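Local structure of acetolactate synthase isozyme 1 large subunit (Escherichia coli, 6LPI) at residues Leu247-Lys252 / Ala399-Asn405; Ile28-Ile34 / Gln51-Ala57; Arg267-Tyr271 / Asn556-Val560; Leu232-Leu238 / Val338-Arg343. The protein is the large subunit of a thiamine diphosphate-dependent synthase and binds thiamine diphosphate, a magnesium ion and flavin-adenine dinucleotide. One frame throughout, in Å; residues are numbered along the deposited sequence.

Contact 1 (Leu247-Lys252 / Ala399-Asn405); sequences LGMLPK and AQAYPLN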
# COMPACT_ATOMS: atom_id res chain seq x y z
N LEU B 247 3.82 -10.08 6.29
CA LEU B 247 3.49 -10.95 7.40
C LEU B 247 2.34 -11.89 7.02
O LEU B 247 1.37 -11.47 6.38
CB LEU B 247 3.09 -10.12 8.61
CG LEU B 247 4.13 -9.09 9.06
CD1 LEU B 247 3.74 -8.55 10.44
CD2 LEU B 247 5.62 -9.60 9.01
N GLY B 248 2.47 -13.15 7.42
CA GLY B 248 1.52 -14.17 7.05
C GLY B 248 1.86 -14.95 5.79
O GLY B 248 1.29 -16.03 5.58
N MET B 249 2.80 -14.45 4.97
CA MET B 249 3.20 -15.20 3.79
C MET B 249 3.84 -16.54 4.16
O MET B 249 3.86 -17.47 3.34
CB MET B 249 4.14 -14.35 2.94
CG MET B 249 3.46 -13.22 2.13
SD MET B 249 1.94 -13.60 1.21
CE MET B 249 2.45 -15.03 0.26
N LEU B 250 4.34 -16.67 5.39
CA LEU B 250 4.61 -17.95 6.02
C LEU B 250 4.06 -17.90 7.43
O LEU B 250 4.13 -16.85 8.08
CB LEU B 250 6.10 -18.29 6.10
CG LEU B 250 6.91 -18.82 4.92
CD1 LEU B 250 8.24 -19.26 5.46
CD2 LEU B 250 6.22 -20.00 4.26
N PRO B 251 3.49 -19.00 7.93
CA PRO B 251 2.87 -18.96 9.26
C PRO B 251 3.94 -18.63 10.28
O PRO B 251 5.10 -19.02 10.13
CB PRO B 251 2.29 -20.36 9.44
CG PRO B 251 2.85 -21.18 8.32
CD PRO B 251 3.15 -20.24 7.21
N LYS B 252 3.54 -17.89 11.32
CA LYS B 252 4.54 -17.29 12.21
C LYS B 252 5.55 -18.31 12.71
O LYS B 252 6.75 -18.02 12.75
CB LYS B 252 3.87 -16.60 13.39
CG LYS B 252 4.94 -16.02 14.28
CD LYS B 252 4.52 -15.70 15.67
CE LYS B 252 5.18 -14.39 16.07
NZ LYS B 252 4.85 -13.34 15.05
N ALA B 399 2.70 -6.42 15.13
CA ALA B 399 3.48 -7.06 14.07
C ALA B 399 4.48 -8.04 14.65
O ALA B 399 4.70 -9.13 14.10
CB ALA B 399 4.20 -5.98 13.25
N GLN B 400 5.08 -7.69 15.79
CA GLN B 400 6.09 -8.54 16.40
C GLN B 400 5.49 -9.82 16.98
O GLN B 400 6.07 -10.89 16.82
CB GLN B 400 6.82 -7.77 17.50
CG GLN B 400 7.71 -6.65 17.04
CD GLN B 400 8.40 -5.95 18.21
OE1 GLN B 400 8.05 -6.18 19.38
NE2 GLN B 400 9.38 -5.12 17.91
N ALA B 401 4.34 -9.73 17.67
CA ALA B 401 3.89 -10.87 18.48
C ALA B 401 2.67 -11.60 17.94
O ALA B 401 2.51 -12.78 18.28
CB ALA B 401 3.61 -10.46 19.93
N TYR B 402 1.80 -10.97 17.15
CA TYR B 402 0.58 -11.66 16.71
C TYR B 402 0.95 -12.78 15.74
O TYR B 402 1.73 -12.56 14.81
CB TYR B 402 -0.41 -10.71 16.03
CG TYR B 402 -1.79 -11.33 15.93
CD1 TYR B 402 -2.09 -12.23 14.92
CD2 TYR B 402 -2.77 -11.04 16.87
CE1 TYR B 402 -3.34 -12.84 14.84
CE2 TYR B 402 -4.03 -11.63 16.80
CZ TYR B 402 -4.31 -12.53 15.77
OH TYR B 402 -5.54 -13.15 15.69
N PRO B 403 0.36 -13.97 15.88
CA PRO B 403 0.69 -15.07 14.95
C PRO B 403 -0.06 -14.96 13.63
O PRO B 403 -1.00 -15.70 13.33
CB PRO B 403 0.25 -16.32 15.72
CG PRO B 403 -0.70 -15.84 16.77
CD PRO B 403 -0.64 -14.36 16.88
N LEU B 404 0.39 -14.03 12.80
CA LEU B 404 -0.23 -13.86 11.49
C LEU B 404 0.21 -15.01 10.60
O LEU B 404 1.41 -15.16 10.33
CB LEU B 404 0.17 -12.51 10.90
CG LEU B 404 -0.19 -11.33 11.80
CD1 LEU B 404 0.81 -10.22 11.63
CD2 LEU B 404 -1.61 -10.87 11.46
N ASN B 405 -0.75 -15.81 10.14
CA ASN B 405 -0.43 -17.03 9.41
C ASN B 405 -1.11 -17.18 8.07
O ASN B 405 -0.95 -18.23 7.44
CB ASN B 405 -0.71 -18.27 10.26
CG ASN B 405 -0.20 -18.14 11.67
OD1 ASN B 405 0.96 -17.75 11.88
ND2 ASN B 405 -1.01 -18.54 12.65
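K252 carries most of the polar chemistry between the loop 247-252 and the chain leaving helix 393-401, working with its backbone at one end and its ammonium group at the other. Its amide N-H points almost straight at the side-chain oxygen of N405 (K252 N to N405 OD1 2.6 Å, 171° at the hydrogen).

The ammonium group serves carbonyls at the C-terminal end of helix 393-401 and just after it. The K252 chain starts with CG anti to the backbone N, then bends in its outer half, which turns NZ back to two carbonyls. NZ donates to Y402 O at 3.2 Å and only weakly to Q400 O. It lies well above the Y402 carbonyl plane, while L404 N, closing an inverse gamma turn centred on P403, reaches Y402 O from the opposite face at 2.8 Å.

G248 contributes a CA-H...O contact, its CA 3.4 Å from L404 O. At phi 92° a CB would press on the carbonyl oxygen of L247, so the local backbone itself calls for glycine.

Apolar contact centres on L247 CD1, which meets L404 CD1 at 3.6 Å and A399 CB at 3.8 Å. At the far end, P251 CB rests on N405 CB.

D383 holds the N405 amide whose OD1 receives K252 N. Around this core, W410 of strand 410-411 backs L247, A399 and L404, helix 370-378 packs against A401, Y402 and P403, and R230 of helix 226-235 touches L250 and P251. The contact as a whole joins a central-domain loop to the C-terminal thiamine diphosphate-binding domain.

Contact 2 (Ile28-Ile34 / Gln51-Ala57); sequences IKIVTGI and QIRHILA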
# COMPACT_ATOMS: atom_id res chain seq x y z
N ILE B 28 -19.10 -5.00 -8.67
CA ILE B 28 -19.13 -4.29 -7.40
C ILE B 28 -20.45 -4.54 -6.69
O ILE B 28 -21.54 -4.39 -7.26
CB ILE B 28 -18.87 -2.79 -7.62
CG1 ILE B 28 -17.39 -2.54 -7.92
CG2 ILE B 28 -19.29 -1.97 -6.43
CD1 ILE B 28 -17.03 -2.58 -9.36
N LYS B 29 -20.37 -4.98 -5.43
CA LYS B 29 -21.55 -5.19 -4.59
C LYS B 29 -21.68 -4.12 -3.51
O LYS B 29 -22.79 -3.91 -3.01
CB LYS B 29 -21.50 -6.59 -3.94
CG LYS B 29 -22.30 -6.80 -2.64
CD LYS B 29 -21.85 -8.07 -1.88
CE LYS B 29 -21.96 -7.92 -0.34
NZ LYS B 29 -20.75 -8.41 0.42
N ILE B 30 -20.60 -3.42 -3.18
CA ILE B 30 -20.57 -2.40 -2.14
C ILE B 30 -19.81 -1.19 -2.66
O ILE B 30 -18.80 -1.32 -3.35
CB ILE B 30 -19.93 -2.94 -0.84
CG1 ILE B 30 -20.63 -4.22 -0.36
CG2 ILE B 30 -19.78 -1.86 0.23
CD1 ILE B 30 -19.95 -4.86 0.82
N VAL B 31 -20.30 -0.01 -2.30
CA VAL B 31 -19.66 1.25 -2.65
C VAL B 31 -19.78 2.18 -1.45
O VAL B 31 -20.85 2.27 -0.84
CB VAL B 31 -20.30 1.85 -3.92
CG1 VAL B 31 -20.18 3.36 -3.94
CG2 VAL B 31 -19.68 1.24 -5.15
N THR B 32 -18.73 2.91 -1.13
CA THR B 32 -18.82 3.71 0.08
C THR B 32 -18.43 5.14 -0.22
O THR B 32 -17.44 5.39 -0.90
CB THR B 32 -17.93 3.14 1.20
OG1 THR B 32 -17.92 4.04 2.31
CG2 THR B 32 -16.52 2.99 0.72
N GLY B 33 -19.22 6.08 0.29
CA GLY B 33 -18.93 7.47 0.06
C GLY B 33 -19.81 8.38 0.88
O GLY B 33 -20.40 7.97 1.88
N ILE B 34 -19.86 9.64 0.46
CA ILE B 34 -20.72 10.65 1.06
C ILE B 34 -21.28 11.58 -0.01
O ILE B 34 -20.51 12.16 -0.81
CB ILE B 34 -19.98 11.47 2.13
CG1 ILE B 34 -19.46 10.58 3.26
CG2 ILE B 34 -20.85 12.65 2.57
CD1 ILE B 34 -18.87 11.36 4.42
N GLN B 51 -28.16 -4.13 -7.16
CA GLN B 51 -26.95 -4.92 -6.94
C GLN B 51 -25.94 -4.24 -6.03
O GLN B 51 -25.22 -4.92 -5.30
CB GLN B 51 -26.27 -5.24 -8.28
CG GLN B 51 -24.90 -5.86 -8.14
CD GLN B 51 -24.34 -6.40 -9.43
OE1 GLN B 51 -24.85 -6.11 -10.52
NE2 GLN B 51 -23.26 -7.16 -9.33
N ILE B 52 -25.87 -2.91 -6.03
CA ILE B 52 -24.84 -2.17 -5.32
C ILE B 52 -25.47 -1.49 -4.11
O ILE B 52 -26.35 -0.63 -4.25
CB ILE B 52 -24.13 -1.16 -6.24
CG1 ILE B 52 -23.59 -1.87 -7.48
CG2 ILE B 52 -22.99 -0.46 -5.53
CD1 ILE B 52 -22.97 -0.93 -8.48
N ARG B 53 -25.04 -1.90 -2.91
CA ARG B 53 -25.34 -1.18 -1.68
C ARG B 53 -24.29 -0.08 -1.45
O ARG B 53 -23.12 -0.20 -1.84
CB ARG B 53 -25.38 -2.13 -0.47
CG ARG B 53 -25.11 -1.48 0.90
CD ARG B 53 -25.19 -2.47 2.07
NE ARG B 53 -24.57 -3.76 1.77
CZ ARG B 53 -24.11 -4.59 2.69
NH1 ARG B 53 -24.20 -4.27 3.98
NH2 ARG B 53 -23.56 -5.75 2.33
N HIS B 54 -24.74 1.01 -0.84
CA HIS B 54 -23.91 2.18 -0.57
C HIS B 54 -23.77 2.33 0.94
O HIS B 54 -24.77 2.47 1.64
CB HIS B 54 -24.52 3.45 -1.15
CG HIS B 54 -23.95 4.70 -0.57
ND1 HIS B 54 -22.81 5.29 -1.06
CD2 HIS B 54 -24.34 5.44 0.50
CE1 HIS B 54 -22.53 6.36 -0.33
NE2 HIS B 54 -23.44 6.47 0.62
N ILE B 55 -22.54 2.35 1.44
CA ILE B 55 -22.25 2.63 2.84
C ILE B 55 -21.83 4.09 3.03
O ILE B 55 -20.88 4.58 2.38
CB ILE B 55 -21.21 1.64 3.41
CG1 ILE B 55 -21.89 0.28 3.64
CG2 ILE B 55 -20.62 2.15 4.70
CD1 ILE B 55 -22.03 -0.59 2.44
N LEU B 56 -22.55 4.78 3.91
CA LEU B 56 -22.36 6.19 4.22
C LEU B 56 -21.30 6.33 5.31
O LEU B 56 -21.54 5.99 6.48
CB LEU B 56 -23.66 6.85 4.64
CG LEU B 56 -23.68 8.34 4.92
CD1 LEU B 56 -23.06 9.11 3.75
CD2 LEU B 56 -25.09 8.82 5.18
N ALA B 57 -20.11 6.75 4.91
CA ALA B 57 -19.07 7.07 5.87
C ALA B 57 -19.44 8.35 6.61
O ALA B 57 -20.42 9.04 6.31
CB ALA B 57 -17.73 7.24 5.16
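T32 and I55 pair in neighbouring parallel strands, and the T32 side chain adds a bond. With OG1 anti to the backbone N (chi1 173°), its hydroxyl donates across to I55 O at 3.0 Å from above the carbonyl plane. I55 O also accepts from G33 N at 3.1 Å, nearly along the C=O axis. The other backbone bonds run in parallel fashion, from R53 N with K29 O to A57 N with G33 O.

On the T32 side, I30 CG2 meets I55 CD1 at 3.4 Å, both under L431. R53, bent at chi3 (41°), lies alongside I30 and K29; K29 CE reaches the edge of its guanidinium.

On the other side, V31 CG2 packs on I52 CG2 at 3.7 Å. H54 takes chi1 162°, which swings its ring along the strand until CE1 is 3.4 Å from G33 N; Y43 meets the ring edge-to-face.

Strands 30-33 and 53-56, the latter an edge strand within this chain, are joined through helix 40-47 in a beta-alpha-beta unit and held by backbone bonds plus the T32 hydroxyl, with aliphatic packing on both sides. K29 NZ and R53 NH2 stand 4.3 Å apart; both residues are exposed, so solvent probably screens much of the repulsion.

Contact 3 (Arg267-Tyr271 / Asn556-Val560); sequences RSTNY and NTEMV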
# COMPACT_ATOMS: atom_id res chain seq x y z
N ARG B 267 16.00 -9.00 16.25
CA ARG B 267 17.43 -8.74 16.25
C ARG B 267 18.20 -9.88 15.59
O ARG B 267 19.02 -9.64 14.70
CB ARG B 267 17.87 -8.52 17.70
CG ARG B 267 19.35 -8.53 17.98
CD ARG B 267 19.57 -8.43 19.49
NE ARG B 267 19.06 -7.18 20.06
CZ ARG B 267 19.68 -6.00 19.98
NH1 ARG B 267 20.84 -5.90 19.35
NH2 ARG B 267 19.14 -4.92 20.54
N SER B 268 17.91 -11.12 15.99
CA SER B 268 18.63 -12.26 15.43
C SER B 268 18.64 -12.23 13.92
O SER B 268 19.69 -12.38 13.30
CB SER B 268 18.04 -13.56 15.98
OG SER B 268 16.91 -13.99 15.22
N THR B 269 17.51 -11.92 13.31
CA THR B 269 17.45 -12.00 11.86
C THR B 269 18.06 -10.76 11.21
O THR B 269 18.56 -10.83 10.07
CB THR B 269 16.01 -12.21 11.40
OG1 THR B 269 15.34 -10.96 11.45
CG2 THR B 269 15.35 -13.15 12.35
N ASN B 270 18.01 -9.62 11.89
CA ASN B 270 18.77 -8.49 11.39
C ASN B 270 20.26 -8.83 11.34
O ASN B 270 20.93 -8.49 10.36
CB ASN B 270 18.52 -7.26 12.25
CG ASN B 270 17.53 -6.32 11.61
OD1 ASN B 270 17.14 -6.51 10.46
ND2 ASN B 270 17.15 -5.29 12.33
N TYR B 271 20.78 -9.55 12.33
CA TYR B 271 22.18 -9.99 12.25
C TYR B 271 22.35 -11.09 11.21
O TYR B 271 23.37 -11.15 10.51
CB TYR B 271 22.69 -10.48 13.61
CG TYR B 271 22.93 -9.39 14.63
CD1 TYR B 271 23.32 -8.12 14.25
CD2 TYR B 271 22.69 -9.61 15.99
CE1 TYR B 271 23.50 -7.11 15.18
CE2 TYR B 271 22.88 -8.60 16.94
CZ TYR B 271 23.29 -7.35 16.52
OH TYR B 271 23.48 -6.33 17.42
N ASN B 556 21.27 -1.63 9.93
CA ASN B 556 20.40 -2.55 10.65
C ASN B 556 21.13 -3.28 11.78
O ASN B 556 20.46 -3.91 12.61
CB ASN B 556 19.83 -3.63 9.73
CG ASN B 556 18.53 -3.22 9.06
OD1 ASN B 556 17.81 -2.35 9.53
ND2 ASN B 556 18.19 -3.93 7.99
N THR B 557 22.47 -3.21 11.83
CA THR B 557 23.27 -3.81 12.89
C THR B 557 23.46 -2.89 14.08
O THR B 557 24.20 -3.24 15.00
CB THR B 557 24.64 -4.22 12.35
OG1 THR B 557 25.15 -3.22 11.47
CG2 THR B 557 24.54 -5.54 11.62
N GLU B 558 22.80 -1.75 14.10
CA GLU B 558 22.97 -0.76 15.15
C GLU B 558 21.61 -0.59 15.81
O GLU B 558 20.93 0.42 15.60
CB GLU B 558 23.47 0.60 14.58
CG GLU B 558 24.63 0.55 13.56
CD GLU B 558 25.96 0.09 14.18
OE1 GLU B 558 26.41 0.74 15.16
OE2 GLU B 558 26.57 -0.90 13.70
N MET B 559 21.23 -1.54 16.66
CA MET B 559 19.90 -1.58 17.23
C MET B 559 19.90 -1.30 18.73
O MET B 559 20.87 -1.59 19.43
CB MET B 559 19.27 -2.94 16.98
CG MET B 559 19.16 -3.28 15.55
SD MET B 559 18.63 -4.99 15.54
CE MET B 559 20.12 -5.76 16.14
N VAL B 560 18.80 -0.73 19.19
CA VAL B 560 18.62 -0.43 20.60
C VAL B 560 17.63 -1.43 21.21
O VAL B 560 17.74 -1.80 22.38
CB VAL B 560 18.14 1.02 20.78
CG1 VAL B 560 18.05 1.37 22.25
CG2 VAL B 560 19.08 1.97 20.04
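M559 places its methyl group over one face of the Y271 ring and beside the R267 side chain. Its CE lies 4.0 Å from the ring centroid, 29° off the ring normal, which is CH-pi geometry. The same methyl lies against R267 CG at 3.4 Å and also near the guanidinium, 3.3 Å from R267 NH1, with the tyrosine ring on another side. M559 has CG anti to the carbonyl carbon and then bends at chi3, the turn that brings CE back to the helix.

The sulfur is engaged too: N270 ND2 points nearly straight at M559 SD, 3.5 Å away with 173° at the hydrogen, a weak hydrogen bond. The N270 amide also stacks with that of N556, their planes 21° apart and N270 OD1 3.7 Å from N556 ND2. T557 completes this shell, its CG2 approaching the edge of the Y271 ring at CD1, 3.9 Å away.

A second shell positions these groups. N270 ND2 has its stronger bond to G262 O, which fixes the amide from which the sulfur is reached. N556 ND2 is bonded to A290 O, and V560 pairs by backbone with M549. R267 and Y271 are flanked by P358 and E356.

The arrangement is a C-terminal tail docked on the short helix 267-273, chiefly through M559 with N556 and T557 adding to it, in the FAD-binding central domain of a thiamine diphosphate enzyme.

Contact 4 (Leu232-Leu238 / Val338-Arg343); sequences LAEKAQL and VEAQPR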
# COMPACT_ATOMS: atom_id res chain seq x y z
N LEU B 232 8.76 -22.85 -2.80
CA LEU B 232 10.16 -22.49 -2.99
C LEU B 232 10.91 -22.46 -1.67
O LEU B 232 11.98 -23.06 -1.53
CB LEU B 232 10.27 -21.14 -3.67
CG LEU B 232 11.71 -20.63 -3.62
CD1 LEU B 232 12.59 -21.26 -4.70
CD2 LEU B 232 11.71 -19.12 -3.72
N ALA B 233 10.34 -21.77 -0.67
CA ALA B 233 11.03 -21.64 0.60
C ALA B 233 11.36 -23.00 1.19
O ALA B 233 12.46 -23.21 1.70
CB ALA B 233 10.18 -20.82 1.57
N GLU B 234 10.42 -23.94 1.09
CA GLU B 234 10.64 -25.24 1.71
C GLU B 234 11.52 -26.15 0.88
O GLU B 234 12.35 -26.87 1.44
CB GLU B 234 9.29 -25.90 1.97
CG GLU B 234 8.53 -25.22 3.08
CD GLU B 234 7.12 -25.69 3.18
OE1 GLU B 234 6.40 -25.20 4.07
OE2 GLU B 234 6.71 -26.50 2.33
N LYS B 235 11.39 -26.09 -0.45
CA LYS B 235 12.21 -26.93 -1.31
C LYS B 235 13.69 -26.63 -1.12
O LYS B 235 14.47 -27.50 -0.72
CB LYS B 235 11.80 -26.73 -2.76
CG LYS B 235 12.63 -27.45 -3.82
CD LYS B 235 11.71 -27.84 -4.95
CE LYS B 235 12.42 -27.90 -6.27
NZ LYS B 235 12.94 -29.22 -6.68
N ALA B 236 14.09 -25.39 -1.39
CA ALA B 236 15.47 -24.97 -1.24
C ALA B 236 15.86 -24.75 0.22
O ALA B 236 17.03 -24.49 0.50
CB ALA B 236 15.74 -23.69 -2.04
N GLN B 237 14.90 -24.87 1.13
CA GLN B 237 15.10 -24.68 2.56
C GLN B 237 15.77 -23.33 2.86
O GLN B 237 16.80 -23.23 3.53
CB GLN B 237 15.91 -25.85 3.12
CG GLN B 237 15.07 -27.07 3.19
CD GLN B 237 14.28 -27.11 4.48
OE1 GLN B 237 14.84 -27.07 5.58
NE2 GLN B 237 12.96 -27.12 4.34
N LEU B 238 15.11 -22.31 2.43
CA LEU B 238 15.61 -20.94 2.54
C LEU B 238 15.13 -20.32 3.83
O LEU B 238 13.93 -20.37 4.12
CB LEU B 238 15.11 -20.12 1.37
CG LEU B 238 15.48 -20.74 0.03
CD1 LEU B 238 15.01 -19.84 -1.09
CD2 LEU B 238 16.97 -21.03 -0.05
N VAL B 338 15.27 -25.36 -9.25
CA VAL B 338 15.97 -25.12 -7.99
C VAL B 338 16.17 -26.47 -7.30
O VAL B 338 15.20 -27.19 -7.05
CB VAL B 338 15.16 -24.19 -7.08
CG1 VAL B 338 15.73 -24.22 -5.65
CG2 VAL B 338 15.07 -22.77 -7.65
N GLU B 339 17.42 -26.82 -7.01
CA GLU B 339 17.65 -28.07 -6.30
C GLU B 339 17.15 -27.99 -4.86
O GLU B 339 16.96 -26.91 -4.29
CB GLU B 339 19.13 -28.44 -6.31
CG GLU B 339 19.69 -28.69 -7.70
CD GLU B 339 21.12 -28.22 -7.86
OE1 GLU B 339 21.71 -27.72 -6.87
OE2 GLU B 339 21.67 -28.34 -8.98
N ALA B 340 16.88 -29.17 -4.29
CA ALA B 340 16.38 -29.33 -2.92
C ALA B 340 17.53 -29.74 -1.99
O ALA B 340 17.86 -30.93 -1.91
CB ALA B 340 15.24 -30.34 -2.89
N GLN B 341 18.15 -28.77 -1.31
CA GLN B 341 19.31 -28.83 -0.42
C GLN B 341 18.91 -28.71 1.05
O GLN B 341 18.09 -27.85 1.41
CB GLN B 341 20.31 -27.72 -0.72
CG GLN B 341 20.56 -27.46 -2.18
CD GLN B 341 21.70 -26.47 -2.39
OE1 GLN B 341 22.64 -26.42 -1.60
NE2 GLN B 341 21.61 -25.68 -3.46
N PRO B 342 19.48 -29.53 1.92
CA PRO B 342 19.15 -29.43 3.35
C PRO B 342 19.66 -28.14 3.99
O PRO B 342 19.15 -27.71 5.02
CB PRO B 342 19.88 -30.64 3.95
CG PRO B 342 19.94 -31.63 2.83
CD PRO B 342 20.10 -30.82 1.58
N ARG B 343 20.69 -27.54 3.39
CA ARG B 343 21.38 -26.36 3.92
C ARG B 343 21.63 -26.49 5.42
O ARG B 343 21.33 -25.57 6.20
CB ARG B 343 20.77 -24.98 3.63
CG ARG B 343 19.94 -24.94 2.35
CD ARG B 343 20.62 -24.06 1.32
NE ARG B 343 19.82 -23.93 0.10
CZ ARG B 343 20.27 -23.38 -1.03
NH1 ARG B 343 21.51 -22.93 -1.08
NH2 ARG B 343 19.49 -23.30 -2.10
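Q237 ends helix 226-235 as the C-prime residue of a Schellman motif, and the chain 338-343 runs past this terminus, with Q341 O 3.4 Å from Q237 CB. The contact joins this helix end of the central domain, whose sequence family belongs to the NADP-Rossmann clan, to the loop between helices 327-334 and 344-354. The motif is defined by L238 N bonding A233 O at 2.9 Å and a weaker bond from Q237 N to E234 O. The Q237 side chain folds back to add a third link: bent at chi2 (-86°), it sets NE2 on a lone pair of E234 O at 3.0 Å.

A236 O, at the C-terminal end of the helix, is met by R343 NE at 2.9 Å. The bond runs in the carbonyl plane and close to the guanidinium plane, with 163° at the hydrogen, so the arginine is presented edge-on. R343 NH2 is bonded to I208 O of helix 198-210, and Q341 NE2, tied to N209 O, lies over one guanidinium face, toward its rim.

Next to the arginine the contact turns apolar. V338 spreads its two methyls: CG1 meets A236 CB at 3.6 Å and CG2 meets L232 CD1 at 4.1 Å, while I208 also touches V338.

The chemistry implies that a helix end with surplus carbonyls is served both from within, by the Schellman turn and Q237, and from outside by R343, whose positive charge probably suits the negative end of the helix dipole. R343 itself stands at the N-cap position of helix 344-354, so it links two helix ends.

How the contacts relate
Contacts 1, 3 and 4 gather on the central domain, and their segments alternate along the chain, whereas contact 2 closes before any of them opens. Contact 1 is the middle member: its nearest atoms are about 5 Å from contact 4 and about 8 Å from contact 3, without touching either. Contact 2 lies across the chain's centre from contact 1, their centres 31 Å apart, within the N-terminal domain. The FAD is the shared landmark, about 7 Å from the side chains of A399 in contact 1 and N270 in contact 3, and about 13 Å from L232 in contact 4. Thiamine diphosphate lies about 11 Å from the side chain of Q400.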